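Putative fructose-bisphosphate aldolase (Coccidioides immitis, PDB 3PM6) is a putative class II fructose-bisphosphate aldolase, a zinc-containing TIM-barrel protein that is a dimer in this structure. Local coordinates at residues A31-N36 and L57-A62; L89-D94 and M118-H123; A149-I154 and N186-A191; K260-K265 and E276-A281. All blocks are in the same frame, centred on the assembly; numbering follows the deposited sequence.

In the fold
All four contacts belong to one TIM-barrel chain and follow one another along it, each closing before the next opens. Contacts 1, 2 and 3 join neighbouring strands of the closed eight-stranded parallel sheet: 29-33 with 54-58, 85-92 with 116-119, and 146-149 with 187-188. Centres of contacts 1 and 2 lie about 13 Å apart and those of contacts 2 and 3 about 10 Å; both pairs touch, through L58 with D90 and S122 with R153. Contact 2 holds zinc ligand H91, so this run of strand ends borders the metal. Contact 4, about 30 Å from contact 2 between centres, pairs helices 252-265 and 271-292 and, like contact 1, reaches the second subunit.

Contact 1 of 4, residues A31-N36 and L57-A62; sequences AICVYN and LLFPWA
L57 packs its CD1 methyl tightly on A31, 3.5 Å from A31 CB, while its CB approaches C33 SG. That sulfur also meets the F59 ring, 3.7 Å from F59 CZ. It stands obliquely to the ring, 51° off the normal, in a sulfur-aromatic contact. C33 and L57 point to the same face of the sheet; within it a chi1 of -59° turns SG beside its own backbone N, where it meets F59. Farther along, the Y35 and F59 rings cross obliquely with planes at 51°; Y35 CE1 comes within 3.6 Å of F59 CD2. C33 and L57 form a parallel beta bridge between strands 29-33 and 54-58, the two strands of a beta-alpha-beta unit whose crossover helix is 37-49, part of the TIM barrel. Two nearly straight backbone bonds bracket the bridge: L57 N donates to I32 O (2.9 Å), and V34 N to L57 O (3.0 Å). Past the bridge the chains part, and a water takes over, giving a hydrogen to V34 O and accepting one from F59 N. At the outer end the W61 indole directs its CZ3 edge at Y35, 3.4 Å from Y35 O, with that oxygen in the indole plane. CG of W61 is anti to the backbone N, which carries the indole back to Y35 from the first turn of helix 60-66. The polar ends find partners outside the two segments: Y35 OH bonds to D159 O and N251 ND2, whereas W61 NE1 bonds to E276 of the second subunit.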
# COMPACT_ATOMS: atom_id res chain seq x y z
N ALA A 31 6.94 17.10 -3.45
CA ALA A 31 7.30 16.03 -2.50
C ALA A 31 6.10 15.77 -1.60
O ALA A 31 5.87 16.48 -0.62
CB ALA A 31 8.52 16.44 -1.67
N ILE A 32 5.30 14.77 -1.95
CA ILE A 32 3.97 14.61 -1.38
C ILE A 32 3.98 13.54 -0.34
O ILE A 32 4.29 12.38 -0.65
CB ILE A 32 2.94 14.19 -2.51
CG1 ILE A 32 3.12 15.07 -3.76
CG2 ILE A 32 1.51 14.14 -1.98
CD1 ILE A 32 2.88 16.55 -3.51
N CYS A 33 3.66 13.92 0.90
CA CYS A 33 3.48 12.99 1.98
C CYS A 33 2.25 12.17 1.78
O CYS A 33 1.15 12.70 1.52
CB CYS A 33 3.34 13.72 3.32
SG CYS A 33 4.77 14.72 3.65
N VAL A 34 2.39 10.87 1.98
CA VAL A 34 1.24 9.97 1.91
C VAL A 34 1.30 8.96 3.03
O VAL A 34 2.37 8.76 3.61
CB VAL A 34 1.20 9.19 0.58
CG1 VAL A 34 0.92 10.11 -0.61
CG2 VAL A 34 2.45 8.38 0.37
N TYR A 35 0.15 8.32 3.30
CA TYR A 35 -0.03 7.37 4.41
C TYR A 35 -0.55 6.03 3.94
O TYR A 35 -0.79 5.12 4.76
CB TYR A 35 -1.08 7.88 5.41
CG TYR A 35 -0.76 9.18 6.06
CD1 TYR A 35 -0.00 9.24 7.24
CD2 TYR A 35 -1.21 10.37 5.50
CE1 TYR A 35 0.27 10.48 7.85
CE2 TYR A 35 -0.94 11.58 6.08
CZ TYR A 35 -0.22 11.64 7.25
OH TYR A 35 0.02 12.89 7.75
N ASN A 36 -0.74 5.91 2.63
CA ASN A 36 -1.49 4.82 2.09
C ASN A 36 -1.30 4.64 0.58
O ASN A 36 -0.76 5.51 -0.14
CB ASN A 36 -2.99 4.98 2.46
CG ASN A 36 -3.53 6.36 2.11
OD1 ASN A 36 -3.34 6.85 0.99
ND2 ASN A 36 -4.18 6.99 3.08
N LEU A 57 6.69 10.81 -0.18
CA LEU A 57 7.21 10.91 1.18
C LEU A 57 6.48 10.00 2.14
O LEU A 57 5.26 9.99 2.17
CB LEU A 57 7.18 12.37 1.68
CG LEU A 57 8.38 13.21 1.25
CD1 LEU A 57 8.51 13.23 -0.32
CD2 LEU A 57 8.25 14.63 1.77
N LEU A 58 7.22 9.22 2.93
CA LEU A 58 6.60 8.43 3.98
C LEU A 58 7.10 8.95 5.33
O LEU A 58 8.20 9.49 5.39
CB LEU A 58 6.93 6.94 3.81
CG LEU A 58 6.28 6.23 2.60
CD1 LEU A 58 6.94 4.87 2.50
CD2 LEU A 58 4.73 6.06 2.79
N PHE A 59 6.29 8.81 6.40
CA PHE A 59 6.74 9.15 7.75
C PHE A 59 7.28 7.90 8.43
O PHE A 59 7.06 6.78 7.92
CB PHE A 59 5.60 9.76 8.59
CG PHE A 59 5.11 11.07 8.06
CD1 PHE A 59 5.98 12.15 7.88
CD2 PHE A 59 3.78 11.23 7.72
CE1 PHE A 59 5.52 13.36 7.36
CE2 PHE A 59 3.33 12.46 7.22
CZ PHE A 59 4.20 13.51 7.05
N PRO A 60 8.00 8.06 9.57
CA PRO A 60 8.42 6.84 10.29
C PRO A 60 7.25 5.93 10.64
O PRO A 60 7.42 4.71 10.76
CB PRO A 60 9.09 7.41 11.58
CG PRO A 60 9.71 8.71 11.14
CD PRO A 60 8.87 9.20 9.90
N TRP A 61 6.09 6.54 10.84
CA TRP A 61 4.86 5.79 11.07
C TRP A 61 4.59 4.69 10.04
O TRP A 61 3.98 3.68 10.38
CB TRP A 61 3.64 6.72 11.10
CG TRP A 61 2.35 5.95 11.13
CD1 TRP A 61 1.72 5.45 12.23
CD2 TRP A 61 1.55 5.56 10.00
NE1 TRP A 61 0.58 4.77 11.86
CE2 TRP A 61 0.45 4.82 10.50
CE3 TRP A 61 1.65 5.77 8.61
CZ2 TRP A 61 -0.56 4.29 9.66
CZ3 TRP A 61 0.67 5.24 7.78
CH2 TRP A 61 -0.43 4.51 8.31
N ALA A 62 5.00 4.89 8.79
CA ALA A 62 4.76 3.90 7.77
C ALA A 62 5.53 2.61 8.05
O ALA A 62 5.05 1.51 7.78
CB ALA A 62 5.11 4.45 6.38
O HOH W 1 3.57 7.88 6.14

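Contact 2 of 4, residues L89-D94 and M118-H123. With ZN (zinc ion), chain S.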
# COMPACT_ATOMS: atom_id res chain seq x y z
N LEU A 89 12.10 9.38 3.11
CA LEU A 89 11.60 9.36 4.50
C LEU A 89 11.59 10.76 5.09
O LEU A 89 12.65 11.34 5.36
CB LEU A 89 12.41 8.41 5.39
CG LEU A 89 11.95 8.13 6.83
CD1 LEU A 89 10.54 7.48 6.97
CD2 LEU A 89 13.02 7.29 7.55
N ASP A 90 10.40 11.30 5.33
CA ASP A 90 10.31 12.68 5.86
C ASP A 90 10.33 12.66 7.39
O ASP A 90 9.87 11.68 8.00
CB ASP A 90 9.01 13.30 5.31
CG ASP A 90 8.88 14.79 5.57
OD1 ASP A 90 9.89 15.51 5.79
OD2 ASP A 90 7.71 15.25 5.55
N HIS A 91 10.86 13.72 8.02
CA HIS A 91 10.78 13.88 9.49
C HIS A 91 11.15 12.65 10.30
O HIS A 91 10.45 12.26 11.22
CB HIS A 91 9.42 14.46 9.88
CG HIS A 91 9.25 15.83 9.34
ND1 HIS A 91 10.13 16.84 9.64
CD2 HIS A 91 8.42 16.34 8.39
CE1 HIS A 91 9.81 17.92 8.96
NE2 HIS A 91 8.78 17.64 8.19
N ALA A 92 12.25 12.03 9.94
CA ALA A 92 12.75 10.99 10.77
C ALA A 92 13.48 11.67 11.92
O ALA A 92 14.54 12.28 11.71
CB ALA A 92 13.69 10.11 9.94
N GLN A 93 12.92 11.60 13.13
CA GLN A 93 13.42 12.40 14.24
C GLN A 93 14.07 11.58 15.34
O GLN A 93 14.29 12.08 16.45
CB GLN A 93 12.32 13.32 14.81
CG GLN A 93 11.70 14.26 13.75
CD GLN A 93 10.62 15.18 14.34
OE1 GLN A 93 10.04 14.88 15.39
NE2 GLN A 93 10.35 16.29 13.66
N ASP A 94 14.40 10.33 15.00
CA ASP A 94 14.96 9.35 15.93
C ASP A 94 16.08 8.59 15.22
O ASP A 94 15.84 7.94 14.22
CB ASP A 94 13.85 8.36 16.32
CG ASP A 94 14.28 7.35 17.42
OD1 ASP A 94 15.47 6.92 17.50
OD2 ASP A 94 13.38 6.96 18.22
N MET A 118 15.15 12.27 5.45
CA MET A 118 15.34 13.49 6.16
C MET A 118 15.85 13.21 7.56
O MET A 118 15.11 12.71 8.39
CB MET A 118 14.06 14.36 6.21
CG MET A 118 14.28 15.65 6.96
SD MET A 118 12.74 16.54 7.32
CE MET A 118 13.49 18.10 7.87
N VAL A 119 17.11 13.55 7.83
CA VAL A 119 17.68 13.40 9.18
C VAL A 119 17.29 14.65 9.94
O VAL A 119 18.00 15.66 9.89
CB VAL A 119 19.24 13.23 9.14
CG1 VAL A 119 19.77 12.99 10.52
CG2 VAL A 119 19.62 12.09 8.18
N ASP A 120 16.15 14.60 10.61
CA ASP A 120 15.52 15.74 11.23
C ASP A 120 15.84 15.71 12.72
O ASP A 120 15.08 15.16 13.51
CB ASP A 120 13.98 15.70 11.02
CG ASP A 120 13.29 16.91 11.61
OD1 ASP A 120 14.02 17.75 12.17
OD2 ASP A 120 12.04 17.05 11.50
N MET A 121 16.96 16.31 13.10
CA MET A 121 17.34 16.37 14.52
C MET A 121 17.04 17.73 15.15
O MET A 121 17.67 18.15 16.13
CB MET A 121 18.83 16.02 14.64
CG MET A 121 19.16 14.59 14.07
SD MET A 121 18.44 13.28 15.10
CE MET A 121 17.48 12.33 13.93
N SER A 122 16.05 18.43 14.57
CA SER A 122 15.79 19.84 14.89
C SER A 122 15.21 20.02 16.28
O SER A 122 15.21 21.13 16.82
CB SER A 122 14.83 20.45 13.85
OG SER A 122 13.53 19.87 13.99
N HIS A 123 14.69 18.94 16.86
CA HIS A 123 14.17 18.97 18.22
C HIS A 123 15.25 19.05 19.30
O HIS A 123 14.95 19.43 20.44
CB HIS A 123 13.24 17.79 18.48
CG HIS A 123 11.91 17.92 17.79
ND1 HIS A 123 10.74 17.52 18.39
CD2 HIS A 123 11.57 18.42 16.58
CE1 HIS A 123 9.73 17.73 17.55
NE2 HIS A 123 10.21 18.28 16.45
ZN ZN S . 7.84 19.15 7.06
O HOH W 2 8.56 18.37 14.47
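The H91 ring meets two side chains of 118-123, one over a face and one at an edge. M118 runs alongside it, extended and pointing the same way, with SD 3.8 Å from the ring centroid and 27° off the normal, a Met-aromatic contact; the same sulfur accepts a weak bond from H91 N. At the edge, H91 ND1 donates to D120 OD2 (2.7 Å). The oxygen lies 5° from the ring plane, and the carboxylate is turned 56° against the ring; H91 meets OD2 on the anti side, somewhat out of the carboxylate plane. Q93 NE2 comes to D120 OD2 from well above that plane, on the face opposite H91, at 2.8 Å. Here the amide stands almost perpendicular to the carboxylate, yet D120 OD2 is close to the amide plane. D120 OD1 in turn takes the N-H and the hydroxyl of S122, the N-H closing an Asx turn. Four donors thus grip this buried carboxylate and fix its rotation. Beyond it, Q93 OE1 lies over a face of the H123 ring, and a water bridges Q93 NE2 and H123 NE2. The backbones join in parallel, with M118 N bonded to L89 O (2.7 Å) and D120 N to A92 O (3.0 Å). On its far side H91 NE2 binds the zinc ion at 2.1 Å, and H196 and H227 are its other protein ligands. D120 is a second-shell residue, placed to orient the first-shell H91, in a His-carboxylate pair beside a three-histidine zinc site at strand ends of a TIM barrel.

Contact 3 of 4, residues A149-I154 and N186-A191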
# COMPACT_ATOMS: atom_id res chain seq x y z
N ALA A 149 18.60 17.76 6.03
CA ALA A 149 18.66 18.13 7.42
C ALA A 149 18.03 19.49 7.62
O ALA A 149 17.78 20.23 6.66
CB ALA A 149 20.10 18.12 7.90
N GLU A 150 17.71 19.79 8.88
CA GLU A 150 17.05 21.05 9.24
C GLU A 150 17.92 21.93 10.12
O GLU A 150 18.02 21.73 11.35
CB GLU A 150 15.74 20.76 9.97
CG GLU A 150 14.91 21.99 10.29
CD GLU A 150 13.51 21.61 10.79
OE1 GLU A 150 12.86 20.75 10.17
OE2 GLU A 150 13.05 22.19 11.77
N PRO A 151 18.53 22.96 9.53
CA PRO A 151 19.43 23.83 10.30
C PRO A 151 18.62 24.87 11.04
O PRO A 151 18.80 26.08 10.83
CB PRO A 151 20.28 24.51 9.22
CG PRO A 151 19.42 24.50 8.01
CD PRO A 151 18.39 23.41 8.14
N GLY A 152 17.74 24.41 11.92
CA GLY A 152 16.91 25.34 12.70
C GLY A 152 15.82 24.52 13.33
O GLY A 152 16.00 23.31 13.46
N ARG A 153 14.73 25.16 13.74
CA ARG A 153 13.56 24.44 14.27
C ARG A 153 12.25 25.07 13.80
O ARG A 153 11.85 26.13 14.30
CB ARG A 153 13.58 24.39 15.80
CG ARG A 153 12.58 23.36 16.36
CD ARG A 153 12.61 23.39 17.89
NE ARG A 153 13.95 22.98 18.33
CZ ARG A 153 14.63 23.54 19.32
NH1 ARG A 153 14.12 24.57 20.01
NH2 ARG A 153 15.83 23.06 19.63
N ILE A 154 11.62 24.41 12.84
CA ILE A 154 10.26 24.67 12.43
C ILE A 154 9.33 24.22 13.55
O ILE A 154 9.48 23.11 14.11
CB ILE A 154 9.95 23.99 11.04
CG1 ILE A 154 10.90 24.53 9.96
CG2 ILE A 154 8.51 24.29 10.61
CD1 ILE A 154 10.97 23.68 8.68
N ASN A 186 22.80 16.58 1.68
CA ASN A 186 22.60 17.03 0.31
C ASN A 186 21.63 18.19 0.23
O ASN A 186 21.83 19.11 -0.57
CB ASN A 186 22.09 15.90 -0.55
CG ASN A 186 23.03 14.70 -0.53
OD1 ASN A 186 22.74 13.67 0.12
ND2 ASN A 186 24.18 14.83 -1.21
N TRP A 187 20.58 18.16 1.05
CA TRP A 187 19.52 19.18 1.05
C TRP A 187 19.30 19.77 2.44
O TRP A 187 19.55 19.11 3.43
CB TRP A 187 18.21 18.58 0.55
CG TRP A 187 18.35 17.71 -0.68
CD1 TRP A 187 19.20 17.91 -1.73
CD2 TRP A 187 17.59 16.55 -1.01
NE1 TRP A 187 19.04 16.91 -2.67
CE2 TRP A 187 18.06 16.06 -2.24
CE3 TRP A 187 16.56 15.86 -0.36
CZ2 TRP A 187 17.52 14.94 -2.86
CZ3 TRP A 187 16.03 14.73 -0.97
CH2 TRP A 187 16.52 14.28 -2.20
N LEU A 188 18.85 21.02 2.50
CA LEU A 188 18.60 21.75 3.74
C LEU A 188 17.15 22.23 3.76
O LEU A 188 16.66 22.70 2.76
CB LEU A 188 19.51 22.98 3.85
CG LEU A 188 20.95 22.84 4.38
CD1 LEU A 188 21.61 24.19 4.53
CD2 LEU A 188 20.96 22.13 5.74
N ALA A 189 16.49 22.09 4.92
CA ALA A 189 15.12 22.54 5.15
C ALA A 189 15.21 23.75 6.05
O ALA A 189 15.34 23.61 7.27
CB ALA A 189 14.32 21.44 5.84
N PRO A 190 15.18 24.96 5.46
CA PRO A 190 15.38 26.09 6.35
C PRO A 190 14.12 26.48 7.11
O PRO A 190 13.01 26.30 6.61
CB PRO A 190 15.85 27.23 5.42
CG PRO A 190 15.32 26.83 3.98
CD PRO A 190 15.30 25.30 4.01
N ALA A 191 14.31 27.00 8.32
CA ALA A 191 13.26 27.66 9.10
C ALA A 191 13.32 29.17 8.81
O ALA A 191 14.29 29.84 9.15
CB ALA A 191 13.46 27.39 10.60
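Near the zinc site of the barrel, where strands 146-149 and 187-188 run out into loops, A149 and L188 form a parallel beta bridge with their CA atoms 5.2 Å apart. Two backbone bonds enclose it: A149 N donates to W187 O (3.1 Å), and A189 N to A149 O (2.9 Å). L188 CA adds a C-H contact to that same carbonyl. Beyond the bridge, side chains take over. The P151 ring lies aslant L188, and P151 CG rests 3.6 Å from L188 CD2. L188 CG is anti to the carbonyl carbon (chi1 -84°), which sets the isobutyl group beside the proline; helix 174-181 closes over both through F180. The neighbouring ring atom, P151 CD, approaches A189 O at 3.2 Å, and E150 CG comes near this oxygen too. P151 is the centre of an inverse gamma turn, in the loop that follows strand 146-149 of the TIM barrel. Within 149-154, I154 N donates to E150 OE2 at 2.8 Å in a nearly straight bond (170°) that meets the oxygen on its anti side, 31° out of the carboxylate plane. I154 also lies against A191, with I154 CG1 3.9 Å from A191 CB, and its CD1 reaches P190 O. I154 packs on the zinc ligand H196 as well, and A189 on the ligand H227. T172 OG1 bonds to both P151 O and A191 N, bridging the two segments from outside, while the R153 guanidinium bonds to the carbonyl oxygens of S122, F124 and E168.

Contact 4 of 4, residues K260-K265 and E276-A281; sequences KVMREK and EEVTNA
V261 meets V278 where two helices, 252-265 and 271-292, cross as an antiparallel pair following the last barrel strand; the axes of segments 260-265 and 276-281 pass 9.4 Å apart with 145° between directions. The apolar part centres on V278 CG1, which lies 3.6 Å from V261 CB and equally close to V261 CG1. With CG1 of V261 anti to its backbone N (chi1 173°), that methyl also meets E277 CB, and the other branch, V261 CG2, touches A281 CB at 4.0 Å. V261 therefore sits among E277, V278 and A281, one turn of the facing helix. From the flank, M262 crosses V278 at about a right angle, bending at chi2 (-66°) to bring M262 CE within 4.0 Å of V278 CG1. M262 also packs on Y258 of the second subunit, and E276 bonds there to W61 of that subunit, so the pair reaches the dimer interface. The polar part joins K265 and E277. K265 comes across E277 at roughly a right angle, and their salt bridge is long and its hydrogen bond weak, with K265 NZ 3.4 Å from E277 OE1. A water joins the same two atoms more closely, accepting from K265 NZ at 2.6 Å and donating to E277 OE1 at 2.7 Å.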
# COMPACT_ATOMS: atom_id res chain seq x y z
N LYS A 260 -12.00 14.20 3.41
CA LYS A 260 -13.30 14.74 2.97
C LYS A 260 -14.14 13.70 2.25
O LYS A 260 -15.31 13.58 2.52
CB LYS A 260 -13.17 16.01 2.10
N VAL A 261 -13.53 12.92 1.35
CA VAL A 261 -14.27 11.90 0.63
C VAL A 261 -14.77 10.80 1.58
O VAL A 261 -15.93 10.40 1.52
CB VAL A 261 -13.47 11.30 -0.56
CG1 VAL A 261 -14.24 10.14 -1.18
CG2 VAL A 261 -13.23 12.35 -1.61
N MET A 262 -13.90 10.33 2.48
CA MET A 262 -14.29 9.32 3.47
C MET A 262 -15.38 9.85 4.40
O MET A 262 -16.36 9.16 4.68
CB MET A 262 -13.09 8.85 4.30
CG MET A 262 -12.09 7.97 3.56
SD MET A 262 -12.80 6.38 3.09
CE MET A 262 -11.47 5.60 2.18
N ARG A 263 -15.22 11.09 4.86
CA ARG A 263 -16.18 11.70 5.81
C ARG A 263 -17.58 11.70 5.20
O ARG A 263 -18.55 11.30 5.84
CB ARG A 263 -15.72 13.11 6.22
CG ARG A 263 -16.82 14.06 6.73
CD ARG A 263 -16.30 15.39 7.37
NE ARG A 263 -15.69 16.31 6.39
CZ ARG A 263 -14.46 16.82 6.51
NH1 ARG A 263 -13.71 16.51 7.58
NH2 ARG A 263 -13.98 17.63 5.57
N GLU A 264 -17.66 12.11 3.94
CA GLU A 264 -18.94 12.27 3.25
C GLU A 264 -19.54 10.97 2.67
O GLU A 264 -20.75 10.82 2.60
CB GLU A 264 -18.80 13.32 2.14
N LYS A 265 -18.69 10.04 2.24
CA LYS A 265 -19.14 8.93 1.40
C LYS A 265 -18.99 7.51 1.97
O LYS A 265 -19.50 6.56 1.37
CB LYS A 265 -18.51 9.02 -0.01
CG LYS A 265 -18.73 10.35 -0.69
CD LYS A 265 -19.23 10.19 -2.10
CE LYS A 265 -19.77 11.50 -2.70
NZ LYS A 265 -18.68 12.34 -3.35
N GLU A 276 -11.47 4.52 -5.25
CA GLU A 276 -11.35 5.27 -6.49
C GLU A 276 -11.50 6.76 -6.27
O GLU A 276 -10.70 7.56 -6.78
CB GLU A 276 -12.36 4.77 -7.54
CG GLU A 276 -11.99 3.37 -8.12
CD GLU A 276 -13.13 2.72 -8.96
OE1 GLU A 276 -14.13 3.40 -9.32
OE2 GLU A 276 -13.01 1.52 -9.26
N GLU A 277 -12.51 7.13 -5.48
CA GLU A 277 -12.83 8.55 -5.26
C GLU A 277 -11.75 9.30 -4.44
O GLU A 277 -11.35 10.41 -4.82
CB GLU A 277 -14.26 8.73 -4.70
CG GLU A 277 -15.34 8.36 -5.75
CD GLU A 277 -16.75 8.88 -5.40
OE1 GLU A 277 -16.85 9.80 -4.57
OE2 GLU A 277 -17.74 8.37 -5.96
N VAL A 278 -11.23 8.67 -3.37
CA VAL A 278 -10.15 9.29 -2.61
C VAL A 278 -8.89 9.46 -3.46
O VAL A 278 -8.20 10.47 -3.34
CB VAL A 278 -9.82 8.58 -1.26
CG1 VAL A 278 -11.02 8.71 -0.30
CG2 VAL A 278 -9.43 7.11 -1.44
N THR A 279 -8.62 8.51 -4.34
CA THR A 279 -7.43 8.59 -5.17
C THR A 279 -7.57 9.71 -6.21
O THR A 279 -6.63 10.50 -6.40
CB THR A 279 -7.16 7.25 -5.85
OG1 THR A 279 -7.20 6.22 -4.86
CG2 THR A 279 -5.82 7.25 -6.54
N ASN A 280 -8.73 9.78 -6.86
CA ASN A 280 -9.02 10.85 -7.80
C ASN A 280 -8.91 12.22 -7.17
O ASN A 280 -8.28 13.09 -7.73
CB ASN A 280 -10.41 10.70 -8.43
CG ASN A 280 -10.55 9.43 -9.23
OD1 ASN A 280 -9.55 8.84 -9.63
ND2 ASN A 280 -11.79 8.98 -9.44
N ALA A 281 -9.55 12.41 -6.02
CA ALA A 281 -9.51 13.66 -5.30
C ALA A 281 -8.07 14.06 -4.87
O ALA A 281 -7.66 15.24 -5.02
CB ALA A 281 -10.44 13.60 -4.12
O HOH W 3 -16.23 12.39 -4.32